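Local coordinates for protein 11R-lipoxygenase (Gersemia fruticosa, PDB 3VF1) that is a calcium-dependent lipoxygenase, a non-heme iron dioxygenase that probably adds molecular oxygen to polyunsaturated fatty acids, at residues G221-W226 with L616-Q621; E230-L235 with F588-P593. All coordinates share one frame; numbering follows the deposited sequence.

Interaction 1: G221-W226 with L616-Q621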
ATOM      1  N   GLY A 221      28.795 -11.853  -2.983  1.00 41.18           N
ATOM      2  CA  GLY A 221      30.025 -11.504  -2.296  1.00 38.22           C
ATOM      3  C   GLY A 221      31.029 -10.802  -3.191  1.00 39.15           C
ATOM      4  O   GLY A 221      32.158 -10.543  -2.777  1.00 40.48           O
ATOM      5  N   ILE A 222      30.620 -10.491  -4.418  1.00 40.04           N
ATOM      6  CA  ILE A 222      31.500  -9.832  -5.376  1.00 38.80           C
ATOM      7  C   ILE A 222      31.335  -8.316  -5.293  1.00 41.21           C
ATOM      8  O   ILE A 222      30.299  -7.773  -5.678  1.00 40.74           O
ATOM      9  CB  ILE A 222      31.203 -10.298  -6.814  1.00 38.82           C
ATOM     10  CG1 ILE A 222      31.236 -11.827  -6.896  1.00 39.83           C
ATOM     11  CG2 ILE A 222      32.192  -9.692  -7.792  1.00 38.57           C
ATOM     12  CD1 ILE A 222      32.553 -12.440  -6.461  1.00 40.24           C
ATOM     13  N   TRP A 223      32.363  -7.638  -4.790  1.00 41.51           N
ATOM     14  CA  TRP A 223      32.295  -6.200  -4.552  1.00 41.77           C
ATOM     15  C   TRP A 223      32.998  -5.397  -5.644  1.00 39.05           C
ATOM     16  O   TRP A 223      33.437  -4.270  -5.411  1.00 38.16           O
ATOM     17  CB  TRP A 223      32.911  -5.860  -3.192  1.00 43.26           C
ATOM     18  CG  TRP A 223      32.138  -6.396  -2.021  1.00 52.15           C
ATOM     19  CD1 TRP A 223      31.149  -7.336  -2.049  1.00 50.16           C
ATOM     20  CD2 TRP A 223      32.288  -6.013  -0.649  1.00 62.49           C
ATOM     21  NE1 TRP A 223      30.677  -7.565  -0.781  1.00 53.99           N
ATOM     22  CE2 TRP A 223      31.361  -6.765   0.098  1.00 67.53           C
ATOM     23  CE3 TRP A 223      33.120  -5.109   0.021  1.00 62.80           C
ATOM     24  CZ2 TRP A 223      31.239  -6.640   1.482  1.00 66.96           C
ATOM     25  CZ3 TRP A 223      32.999  -4.986   1.395  1.00 66.56           C
ATOM     26  CH2 TRP A 223      32.065  -5.749   2.111  1.00 67.27           C
ATOM     27  N   ASP A 224      33.099  -5.976  -6.834  1.00 39.38           N
ATOM     28  CA  ASP A 224      33.746  -5.308  -7.956  1.00 40.28           C
ATOM     29  C   ASP A 224      32.808  -4.306  -8.611  1.00 40.02           C
ATOM     30  O   ASP A 224      31.587  -4.397  -8.473  1.00 39.33           O
ATOM     31  CB  ASP A 224      34.191  -6.330  -9.004  1.00 45.49           C
ATOM     32  CG  ASP A 224      35.193  -7.323  -8.462  1.00 50.79           C
ATOM     33  OD1 ASP A 224      35.857  -7.013  -7.450  1.00 50.50           O
ATOM     34  OD2 ASP A 224      35.320  -8.416  -9.055  1.00 54.46           O
ATOM     35  N   ASP A 225      33.387  -3.347  -9.324  1.00 37.62           N
ATOM     36  CA  ASP A 225      32.608  -2.432 -10.140  1.00 35.68           C
ATOM     37  C   ASP A 225      32.021  -3.195 -11.314  1.00 34.94           C
ATOM     38  O   ASP A 225      32.516  -4.259 -11.682  1.00 36.29           O
ATOM     39  CB  ASP A 225      33.494  -1.308 -10.683  1.00 37.52           C
ATOM     40  CG  ASP A 225      34.037  -0.408  -9.593  1.00 42.74           C
ATOM     41  OD1 ASP A 225      33.910  -0.766  -8.403  1.00 44.14           O
ATOM     42  OD2 ASP A 225      34.596   0.658  -9.928  1.00 42.10           O
ATOM     43  N   TRP A 226      30.959  -2.652 -11.896  1.00 35.12           N
ATOM     44  CA  TRP A 226      30.499  -3.113 -13.193  1.00 36.98           C
ATOM     45  C   TRP A 226      31.410  -2.485 -14.238  1.00 39.82           C
ATOM     46  O   TRP A 226      31.815  -1.331 -14.098  1.00 36.91           O
ATOM     47  CB  TRP A 226      29.047  -2.704 -13.434  1.00 35.72           C
ATOM     48  CG  TRP A 226      28.073  -3.401 -12.540  1.00 36.53           C
ATOM     49  CD1 TRP A 226      27.546  -2.928 -11.375  1.00 34.37           C
ATOM     50  CD2 TRP A 226      27.509  -4.703 -12.738  1.00 33.44           C
ATOM     51  NE1 TRP A 226      26.688  -3.854 -10.834  1.00 33.30           N
ATOM     52  CE2 TRP A 226      26.647  -4.952 -11.652  1.00 31.02           C
ATOM     53  CE3 TRP A 226      27.649  -5.680 -13.728  1.00 34.08           C
ATOM     54  CZ2 TRP A 226      25.929  -6.137 -11.528  1.00 32.75           C
ATOM     55  CZ3 TRP A 226      26.934  -6.857 -13.601  1.00 35.66           C
ATOM     56  CH2 TRP A 226      26.084  -7.075 -12.510  1.00 35.84           C
ATOM     57  N   LEU A 616      28.419   4.123  -8.870  1.00 29.78           N
ATOM     58  CA  LEU A 616      27.244   3.262  -8.888  1.00 31.03           C
ATOM     59  C   LEU A 616      27.486   1.988  -8.085  1.00 31.28           C
ATOM     60  O   LEU A 616      28.627   1.593  -7.848  1.00 30.07           O
ATOM     61  CB  LEU A 616      26.853   2.917 -10.327  1.00 27.06           C
ATOM     62  CG  LEU A 616      26.417   4.102 -11.193  1.00 25.52           C
ATOM     63  CD1 LEU A 616      26.035   3.635 -12.590  1.00 30.55           C
ATOM     64  CD2 LEU A 616      25.266   4.857 -10.545  1.00 28.41           C
ATOM     65  N   ALA A 617      26.394   1.357  -7.666  1.00 30.71           N
ATOM     66  CA  ALA A 617      26.455   0.150  -6.852  1.00 32.28           C
ATOM     67  C   ALA A 617      27.376  -0.893  -7.473  1.00 31.63           C
ATOM     68  O   ALA A 617      27.496  -0.981  -8.694  1.00 27.28           O
ATOM     69  CB  ALA A 617      25.057  -0.425  -6.677  1.00 30.68           C
ATOM     70  N   ASN A 618      28.031  -1.677  -6.625  1.00 33.02           N
ATOM     71  CA  ASN A 618      28.851  -2.784  -7.100  1.00 33.27           C
ATOM     72  C   ASN A 618      27.956  -3.967  -7.452  1.00 30.81           C
ATOM     73  O   ASN A 618      26.735  -3.871  -7.369  1.00 33.12           O
ATOM     74  CB  ASN A 618      29.907  -3.171  -6.058  1.00 34.51           C
ATOM     75  CG  ASN A 618      29.301  -3.648  -4.752  1.00 34.63           C
ATOM     76  OD1 ASN A 618      28.278  -4.330  -4.739  1.00 34.11           O
ATOM     77  ND2 ASN A 618      29.936  -3.291  -3.644  1.00 34.36           N
ATOM     78  N   LYS A 619      28.559  -5.082  -7.848  1.00 32.51           N
ATOM     79  CA  LYS A 619      27.792  -6.217  -8.346  1.00 34.92           C
ATOM     80  C   LYS A 619      26.882  -6.828  -7.280  1.00 33.30           C
ATOM     81  O   LYS A 619      25.693  -7.030  -7.521  1.00 33.64           O
ATOM     82  CB  LYS A 619      28.729  -7.275  -8.935  1.00 35.15           C
ATOM     83  CG  LYS A 619      29.526  -6.765 -10.127  1.00 35.03           C
ATOM     84  CD  LYS A 619      30.114  -7.895 -10.952  1.00 37.55           C
ATOM     85  CE  LYS A 619      30.855  -7.357 -12.165  1.00 37.51           C
ATOM     86  NZ  LYS A 619      31.374  -8.449 -13.033  1.00 41.36           N
ATOM     87  N   HIS A 620      27.432  -7.116  -6.106  1.00 33.34           N
ATOM     88  CA  HIS A 620      26.643  -7.699  -5.025  1.00 32.47           C
ATOM     89  C   HIS A 620      25.481  -6.793  -4.630  1.00 30.72           C
ATOM     90  O   HIS A 620      24.363  -7.261  -4.417  1.00 29.78           O
ATOM     91  CB  HIS A 620      27.518  -7.968  -3.801  1.00 35.08           C
ATOM     92  CG  HIS A 620      26.748  -8.416  -2.598  1.00 37.84           C
ATOM     93  ND1 HIS A 620      26.387  -9.729  -2.391  1.00 36.33           N
ATOM     94  CD2 HIS A 620      26.263  -7.722  -1.539  1.00 37.20           C
ATOM     95  CE1 HIS A 620      25.719  -9.828  -1.256  1.00 35.40           C
ATOM     96  NE2 HIS A 620      25.629  -8.624  -0.720  1.00 37.49           N
ATOM     97  N   GLN A 621      25.753  -5.496  -4.536  1.00 31.28           N
ATOM     98  CA  GLN A 621      24.745  -4.525  -4.120  1.00 32.78           C
ATOM     99  C   GLN A 621      23.608  -4.446  -5.132  1.00 34.18           C
ATOM    100  O   GLN A 621      22.437  -4.357  -4.757  1.00 30.42           O
ATOM    101  CB  GLN A 621      25.376  -3.142  -3.945  1.00 31.98           C
ATOM    102  CG  GLN A 621      26.329  -3.031  -2.766  1.00 31.04           C
ATOM    103  CD  GLN A 621      27.118  -1.735  -2.778  1.00 33.05           C
ATOM    104  OE1 GLN A 621      27.302  -1.121  -3.830  1.00 31.57           O
ATOM    105  NE2 GLN A 621      27.583  -1.311  -1.608  1.00 32.95           N
TER
HETATM  106  O   HOH W   1      29.870  -0.596 -10.527  1.00 34.96           O
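Lys-619 lays its aliphatic chain across the indole of Trp-226: CG sits over one face, 3.8 Å from the centroid of the six-membered ring and 14° off its normal, a CH-pi contact. Further out, Lys-619 CE reaches Asp-225 O at 3.5 Å. Ala-617 O lies in the indole plane at the edge, 3.3 Å from Trp-226 CD1, and one water ties the same carbonyl to Trp-226 N. The backbones add two bonds, Lys-619 N to Asp-224 O (3.2 Å) and His-620 N to Ile-222 O (3.0 Å). Both donors belong to the first turn of helix 619-632, where main-chain N-H groups lack acceptors within the helix, so the 221-226 loop supplies them. Asn-618 is the N-cap and forms a capping box with Gln-621. Its CG stands between backbone N and carbonyl carbon (chi1 62°), which brings OD1 to Gln-621 N at 2.8 Å; Gln-621 OE1 answers by accepting from Asn-618 N. Were Trp-226 cut back to an alanine, the Lys-619 methylenes would probably lose the surface they lie on and be freer to turn. Behind this shell, Arg-597 forms a salt bridge with Asp-225 OD1 and a hydrogen bond with Leu-616 O.

Interaction 2: E230-L235 with F588-P593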
ATOM      1  N   GLU A 230      26.056  -0.710 -19.495  1.00 37.06           N
ATOM      2  CA  GLU A 230      25.206  -1.658 -20.206  1.00 35.81           C
ATOM      3  C   GLU A 230      25.191  -3.033 -19.543  1.00 36.34           C
ATOM      4  O   GLU A 230      24.309  -3.846 -19.818  1.00 34.04           O
ATOM      5  CB  GLU A 230      25.656  -1.790 -21.660  1.00 37.27           C
ATOM      6  CG  GLU A 230      25.648  -0.478 -22.426  1.00 45.42           C
ATOM      7  CD  GLU A 230      24.318   0.243 -22.327  1.00 48.42           C
ATOM      8  OE1 GLU A 230      23.444   0.007 -23.188  1.00 47.62           O
ATOM      9  OE2 GLU A 230      24.144   1.047 -21.385  1.00 54.93           O
ATOM     10  N   ASP A 231      26.161  -3.291 -18.670  1.00 34.97           N
ATOM     11  CA  ASP A 231      26.269  -4.594 -18.022  1.00 37.02           C
ATOM     12  C   ASP A 231      25.207  -4.807 -16.944  1.00 37.00           C
ATOM     13  O   ASP A 231      24.998  -5.933 -16.490  1.00 38.92           O
ATOM     14  CB  ASP A 231      27.664  -4.783 -17.422  1.00 39.36           C
ATOM     15  CG  ASP A 231      28.712  -5.105 -18.473  1.00 42.51           C
ATOM     16  OD1 ASP A 231      28.338  -5.547 -19.579  1.00 41.76           O
ATOM     17  OD2 ASP A 231      29.913  -4.923 -18.189  1.00 48.12           O
ATOM     18  N   PHE A 232      24.541  -3.734 -16.532  1.00 33.11           N
ATOM     19  CA  PHE A 232      23.454  -3.853 -15.569  1.00 34.91           C
ATOM     20  C   PHE A 232      22.310  -4.697 -16.131  1.00 35.16           C
ATOM     21  O   PHE A 232      21.502  -5.239 -15.379  1.00 36.97           O
ATOM     22  CB  PHE A 232      22.937  -2.474 -15.154  1.00 33.84           C
ATOM     23  CG  PHE A 232      23.764  -1.815 -14.085  1.00 32.95           C
ATOM     24  CD1 PHE A 232      23.712  -2.265 -12.776  1.00 31.87           C
ATOM     25  CD2 PHE A 232      24.587  -0.742 -14.386  1.00 31.25           C
ATOM     26  CE1 PHE A 232      24.471  -1.664 -11.789  1.00 31.99           C
ATOM     27  CE2 PHE A 232      25.345  -0.135 -13.402  1.00 30.39           C
ATOM     28  CZ  PHE A 232      25.288  -0.597 -12.102  1.00 28.54           C
ATOM     29  N   ARG A 233      22.253  -4.811 -17.455  1.00 36.09           N
ATOM     30  CA  ARG A 233      21.235  -5.626 -18.114  1.00 37.91           C
ATOM     31  C   ARG A 233      21.414  -7.112 -17.806  1.00 38.48           C
ATOM     32  O   ARG A 233      20.520  -7.917 -18.071  1.00 36.13           O
ATOM     33  CB  ARG A 233      21.275  -5.400 -19.628  1.00 34.25           C
ATOM     34  CG  ARG A 233      20.901  -3.988 -20.053  1.00 36.86           C
ATOM     35  CD  ARG A 233      21.488  -3.636 -21.412  1.00 35.47           C
ATOM     36  NE  ARG A 233      20.668  -4.108 -22.528  1.00 35.92           N
ATOM     37  CZ  ARG A 233      19.878  -3.337 -23.276  1.00 38.30           C
ATOM     38  NH1 ARG A 233      19.778  -2.033 -23.050  1.00 34.71           N
ATOM     39  NH2 ARG A 233      19.179  -3.874 -24.266  1.00 40.38           N
ATOM     40  N   GLN A 234      22.567  -7.473 -17.249  1.00 37.16           N
ATOM     41  CA  GLN A 234      22.839  -8.859 -16.884  1.00 36.70           C
ATOM     42  C   GLN A 234      21.936  -9.323 -15.747  1.00 36.79           C
ATOM     43  O   GLN A 234      21.704 -10.521 -15.579  1.00 34.02           O
ATOM     44  CB  GLN A 234      24.301  -9.024 -16.464  1.00 34.26           C
ATOM     45  CG  GLN A 234      25.305  -8.814 -17.583  1.00 39.35           C
ATOM     46  CD  GLN A 234      26.737  -8.976 -17.113  1.00 41.63           C
ATOM     47  OE1 GLN A 234      26.991  -9.510 -16.033  1.00 48.29           O
ATOM     48  NE2 GLN A 234      27.683  -8.513 -17.922  1.00 38.32           N
ATOM     49  N   LEU A 235      21.428  -8.373 -14.969  1.00 36.56           N
ATOM     50  CA  LEU A 235      20.613  -8.695 -13.805  1.00 36.61           C
ATOM     51  C   LEU A 235      19.208  -9.141 -14.198  1.00 38.39           C
ATOM     52  O   LEU A 235      18.473  -9.689 -13.376  1.00 39.36           O
ATOM     53  CB  LEU A 235      20.536  -7.493 -12.863  1.00 34.97           C
ATOM     54  CG  LEU A 235      21.881  -7.010 -12.317  1.00 35.30           C
ATOM     55  CD1 LEU A 235      21.692  -5.856 -11.350  1.00 35.07           C
ATOM     56  CD2 LEU A 235      22.626  -8.154 -11.647  1.00 40.48           C
ATOM     57  N   PHE A 588      16.603  -1.706 -14.188  1.00 31.89           N
ATOM     58  CA  PHE A 588      17.866  -1.209 -14.716  1.00 30.16           C
ATOM     59  C   PHE A 588      18.411  -0.152 -13.759  1.00 30.08           C
ATOM     60  O   PHE A 588      17.949   0.988 -13.744  1.00 30.50           O
ATOM     61  CB  PHE A 588      17.662  -0.628 -16.116  1.00 30.02           C
ATOM     62  CG  PHE A 588      18.939  -0.265 -16.814  1.00 29.40           C
ATOM     63  CD1 PHE A 588      19.797  -1.250 -17.275  1.00 32.15           C
ATOM     64  CD2 PHE A 588      19.280   1.062 -17.016  1.00 28.58           C
ATOM     65  CE1 PHE A 588      20.975  -0.917 -17.919  1.00 29.82           C
ATOM     66  CE2 PHE A 588      20.454   1.400 -17.660  1.00 28.80           C
ATOM     67  CZ  PHE A 588      21.303   0.411 -18.111  1.00 32.59           C
ATOM     68  N   HIS A 589      19.397  -0.547 -12.961  1.00 30.10           N
ATOM     69  CA  HIS A 589      19.842   0.248 -11.817  1.00 31.45           C
ATOM     70  C   HIS A 589      20.139   1.718 -12.135  1.00 31.05           C
ATOM     71  O   HIS A 589      19.750   2.606 -11.375  1.00 31.70           O
ATOM     72  CB  HIS A 589      21.073  -0.398 -11.172  1.00 27.50           C
ATOM     73  CG  HIS A 589      21.405   0.155  -9.822  1.00 31.56           C
ATOM     74  ND1 HIS A 589      21.042  -0.473  -8.650  1.00 34.53           N
ATOM     75  CD2 HIS A 589      22.060   1.282  -9.457  1.00 32.39           C
ATOM     76  CE1 HIS A 589      21.465   0.239  -7.622  1.00 32.18           C
ATOM     77  NE2 HIS A 589      22.084   1.310  -8.083  1.00 34.17           N
ATOM     78  N   PRO A 590      20.838   1.983 -13.248  1.00 29.63           N
ATOM     79  CA  PRO A 590      21.202   3.368 -13.574  1.00 28.85           C
ATOM     80  C   PRO A 590      20.006   4.307 -13.729  1.00 28.11           C
ATOM     81  O   PRO A 590      20.169   5.520 -13.606  1.00 28.55           O
ATOM     82  CB  PRO A 590      21.940   3.231 -14.908  1.00 26.61           C
ATOM     83  CG  PRO A 590      22.475   1.842 -14.898  1.00 29.84           C
ATOM     84  CD  PRO A 590      21.436   1.023 -14.192  1.00 31.86           C
ATOM     85  N   ASN A 591      18.825   3.760 -13.998  1.00 28.48           N
ATOM     86  CA  ASN A 591      17.631   4.585 -14.154  1.00 28.51           C
ATOM     87  C   ASN A 591      17.197   5.204 -12.830  1.00 32.18           C
ATOM     88  O   ASN A 591      16.520   6.233 -12.808  1.00 34.04           O
ATOM     89  CB  ASN A 591      16.486   3.764 -14.754  1.00 28.85           C
ATOM     90  CG  ASN A 591      15.238   4.594 -14.997  1.00 30.12           C
ATOM     91  OD1 ASN A 591      15.205   5.433 -15.899  1.00 28.20           O
ATOM     92  ND2 ASN A 591      14.202   4.357 -14.200  1.00 31.97           N
ATOM     93  N   SER A 592      17.593   4.575 -11.728  1.00 29.43           N
ATOM     94  CA  SER A 592      17.262   5.077 -10.400  1.00 30.17           C
ATOM     95  C   SER A 592      18.177   4.443  -9.354  1.00 31.48           C
ATOM     96  O   SER A 592      17.788   3.494  -8.672  1.00 30.21           O
ATOM     97  CB  SER A 592      15.798   4.778 -10.074  1.00 31.79           C
ATOM     98  OG  SER A 592      15.313   5.642  -9.060  1.00 34.61           O
ATOM     99  N   PRO A 593      19.405   4.971  -9.228  1.00 30.13           N
ATOM    100  CA  PRO A 593      20.414   4.444  -8.300  1.00 28.40           C
ATOM    101  C   PRO A 593      19.923   4.422  -6.856  1.00 30.11           C
ATOM    102  O   PRO A 593      19.243   5.354  -6.427  1.00 29.87           O
ATOM    103  CB  PRO A 593      21.579   5.428  -8.450  1.00 26.11           C
ATOM    104  CG  PRO A 593      21.379   6.071  -9.776  1.00 27.28           C
ATOM    105  CD  PRO A 593      19.902   6.133  -9.984  1.00 29.12           C
TER
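Phe-588, whose ring meets Phe-232 across the contact, accepts a hydrogen bond from Asn-591 N at its own O, 2.9 Å long. This bond and the next, Ser-592 N to His-589 O, wind 589-591 into a short 3-10 turn. The facing segment 230-235 is also 3-10, with Arg-233 N bonded to Glu-230 O and Leu-235 N to Phe-232 O. The buried contact joins the loop before helix 247-250 to the turn after helix 582-586 in the lipoxygenase domain, away from the iron site. Phe-232, which also touches Ala-622 of helix 619-632, does most of the work. Pro-590 CD lies over one face of its ring, 4.0 Å from the centroid and 27° off the normal, a CH-pi contact, while Pro-590 CG touches Phe-232 CD2. The same CD also covers a face of the Phe-588 ring, offset toward the rim, so the proline methylene packs against both phenyl groups. Phe-588 swings its ring away from its own N (chi1 -172°, CG anti to it), which carries CE1 to 3.7 Å from Phe-232 CB. That CE1 also meets Arg-233 CG at 3.7 Å, an aliphatic touch. The His-589 ring runs nearly parallel to Phe-232, at 15°, but is slid aside with centroids 5.5 Å apart; here His-589 CB makes the closest approach, 3.6 Å from Phe-232 CD1. Around this core Trp-251 meets the Phe-588 ring, and Asn-591 O accepts from Arg-380 NE. Cohesion between the two turns is therefore apolar and CH-pi in character, with no hydrogen bond crossing between them.

Overall arrangement
From the N terminus, the chain first passes 221-226 and then 230-235, both in the loop between helices 208-213 and 247-250. After some 350 residues, including the long helix 369-410, it comes to 588-593 just beyond helix 582-586, and interaction 2 closes the inner loop. Helix 609-615 follows, and 616-621 at the start of helix 619-632 closes the outer loop as interaction 1, so the two nest without crossing. Their centres are 12 Å apart and they touch: Trp-226 packs on Phe-232, and Ala-617 CB meets His-589 NE2. Together they fasten the early loop to two neighbouring points of the late helical part of the lipoxygenase fold, away from the iron site.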